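Local structure of toxin secretion ATP-binding protein (Vibrio parahaemolyticus RIMD 2210633, 3B79) at residues A[10-15]-A[46-51]. The protein is probably an ABC transporter that couples ATP hydrolysis to export across the cell membrane, represented here by its N-terminal peptidase C39-like domain. Numbering follows the deposited sequence. Where two conformers were deposited one is given.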
loop_
_atom_site.group_PDB
_atom_site.type_symbol
_atom_site.label_atom_id
_atom_site.label_comp_id
_atom_site.label_asym_id
_atom_site.label_seq_id
_atom_site.Cartn_x
_atom_site.Cartn_y
_atom_site.Cartn_z
ATOM N N ASN A 10 7.529 -0.745 0.716
ATOM C CA ASN A 10 7.214 -0.400 2.099
ATOM C C ASN A 10 5.751 -0.733 2.407
ATOM O O ASN A 10 5.417 -1.297 3.467
ATOM C CB ASN A 10 7.485 1.098 2.345
ATOM C CG ASN A 10 7.399 1.472 3.819
ATOM O OD1 ASN A 10 6.350 1.999 4.322
ATOM N ND2 ASN A 10 8.433 1.138 4.539
ATOM N N SER A 11 4.864 -0.353 1.488
ATOM C CA SER A 11 3.438 -0.596 1.717
ATOM C C SER A 11 3.145 -2.107 1.800
ATOM O O SER A 11 2.377 -2.562 2.649
ATOM C CB SER A 11 2.605 0.038 0.584
ATOM O OG SER A 11 2.801 1.442 0.552
ATOM N N LEU A 12 3.770 -2.894 0.909
ATOM C CA LEU A 12 3.528 -4.336 0.906
ATOM C C LEU A 12 4.073 -4.989 2.173
ATOM O O LEU A 12 3.433 -5.893 2.724
ATOM C CB LEU A 12 4.220 -4.950 -0.323
ATOM C CG LEU A 12 4.085 -6.461 -0.440
ATOM C CD1 LEU A 12 2.619 -6.897 -0.560
ATOM C CD2 LEU A 12 4.924 -6.982 -1.634
ATOM N N ILE A 13 5.239 -4.545 2.631
ATOM C CA ILE A 13 5.827 -5.099 3.870
ATOM C C ILE A 13 4.912 -4.808 5.020
ATOM O O ILE A 13 4.671 -5.706 5.856
ATOM C CB ILE A 13 7.227 -4.516 4.103
ATOM C CG1 ILE A 13 8.221 -5.204 3.143
ATOM C CG2 ILE A 13 7.686 -4.677 5.602
ATOM C CD1 ILE A 13 8.591 -6.599 3.470
ATOM N N TYR A 14 4.377 -3.594 5.093
ATOM C CA TYR A 14 3.440 -3.267 6.186
ATOM C C TYR A 14 2.259 -4.246 6.145
ATOM O O TYR A 14 1.894 -4.829 7.180
ATOM C CB TYR A 14 2.918 -1.811 6.101
ATOM C CG TYR A 14 1.893 -1.571 7.177
ATOM C CD1 TYR A 14 2.283 -1.138 8.438
ATOM C CD2 TYR A 14 0.551 -1.884 6.959
ATOM C CE1 TYR A 14 1.335 -0.996 9.437
ATOM C CE2 TYR A 14 -0.387 -1.768 7.972
ATOM C CZ TYR A 14 0.015 -1.329 9.229
ATOM O OH TYR A 14 -0.975 -1.223 10.227
ATOM N N VAL A 15 1.650 -4.463 4.969
ATOM C CA VAL A 15 0.511 -5.339 4.941
ATOM C C VAL A 15 0.884 -6.774 5.293
ATOM O O VAL A 15 0.131 -7.476 5.989
ATOM C CB VAL A 15 -0.245 -5.237 3.580
ATOM C CG1 VAL A 15 -1.403 -6.240 3.568
ATOM C CG2 VAL A 15 -0.724 -3.799 3.381
ATOM N N ARG A 46 2.945 -10.182 -8.077
ATOM C CA ARG A 46 3.927 -11.274 -7.904
ATOM C C ARG A 46 4.718 -11.106 -6.619
ATOM O O ARG A 46 5.042 -12.121 -5.963
ATOM C CB ARG A 46 4.893 -11.292 -9.071
ATOM C CG ARG A 46 4.332 -12.050 -10.232
ATOM C CD ARG A 46 5.269 -11.822 -11.448
ATOM N NE ARG A 46 5.010 -10.481 -11.948
ATOM C CZ ARG A 46 5.659 -9.904 -12.969
ATOM N NH1 ARG A 46 6.724 -10.513 -13.514
ATOM N NH2 ARG A 46 5.320 -8.718 -13.376
ATOM N N ALA A 47 5.042 -9.861 -6.230
ATOM C CA ALA A 47 5.678 -9.647 -4.916
ATOM C C ALA A 47 4.754 -10.075 -3.785
ATOM O O ALA A 47 5.205 -10.676 -2.787
ATOM C CB ALA A 47 6.116 -8.193 -4.778
ATOM N N ALA A 48 3.478 -9.739 -3.903
ATOM C CA ALA A 48 2.521 -10.167 -2.879
ATOM C C ALA A 48 2.452 -11.693 -2.781
ATOM O O ALA A 48 2.402 -12.247 -1.676
ATOM C CB ALA A 48 1.156 -9.575 -3.176
ATOM N N GLU A 49 2.463 -12.371 -3.941
ATOM C CA GLU A 49 2.456 -13.834 -3.937
ATOM C C GLU A 49 3.630 -14.361 -3.127
ATOM O O GLU A 49 3.474 -15.275 -2.323
ATOM C CB GLU A 49 2.512 -14.387 -5.367
ATOM C CG GLU A 49 2.250 -15.923 -5.435
ATOM C CD GLU A 49 3.507 -16.792 -5.187
ATOM O OE1 GLU A 49 4.638 -16.309 -5.389
ATOM O OE2 GLU A 49 3.363 -17.986 -4.790
ATOM N N ARG A 50 4.794 -13.753 -3.308
ATOM C CA ARG A 50 6.002 -14.210 -2.589
ATOM C C ARG A 50 5.882 -13.989 -1.098
ATOM O O ARG A 50 6.589 -14.626 -0.310
ATOM C CB ARG A 50 7.227 -13.464 -3.115
ATOM C CG ARG A 50 7.649 -13.965 -4.489
ATOM C CD ARG A 50 8.447 -12.893 -5.214
ATOM N NE ARG A 50 9.128 -13.412 -6.412
ATOM C CZ ARG A 50 8.546 -13.849 -7.545
ATOM N NH1 ARG A 50 7.225 -13.840 -7.723
ATOM N NH2 ARG A 50 9.305 -14.312 -8.528
ATOM N N ALA A 51 5.018 -13.053 -0.701
ATOM C CA ALA A 51 4.742 -12.808 0.721
ATOM C C ALA A 51 3.681 -13.758 1.328
ATOM O O ALA A 51 3.546 -13.804 2.556
ATOM C CB ALA A 51 4.286 -11.372 0.897
#
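Leu12 sets its CD2 methyl over one face of the flat peptide group that joins Ala47 to Ala48, 3.8 Å from Ala47 C and almost straight above it. The same methyl touches Ala47 CB at 3.6 Å, the closest approach between segments 10-15 and 46-51. The other branch, CD1, lies against Ala48, with its CB 4.0 Å away, so the fork of the leucine spreads across two successive alanines. CG stands anti to the backbone N (chi1 178°), which directs the branched end toward segment 46-51. With only small side chains on the receiving surface, a single leucine bridges the gap, and Leu12 CA and Ala48 CA are 7.0 Å apart. The contact is apolar and buried.

Away from Leu12, the carbonyl of Arg46 is approached on both faces. Arg50 N donates the usual helical bond from one face; on the other, Arg50 NH1 reaches Arg46 O at 3.3 Å, 61° out of the carbonyl plane, while that oxygen lies close to the plane of the guanidinium. Arg50 NE bonds Asn30 O, so the arginine folds back along its own helix and also ties it to the preceding chain.

This is helix-to-helix packing within the domain, whose sequence family belongs to the papain-like clan CA of peptidases. Leu28 of helix 25-29 touches Leu12, Ile13 and Ala51, closing one side of the junction. Toward the antiparallel sheet, Leu53 of edge strand 53-59 meets Leu12 and Ala48, while Ser11 and Tyr14 pack on Val83 of strand 80-88.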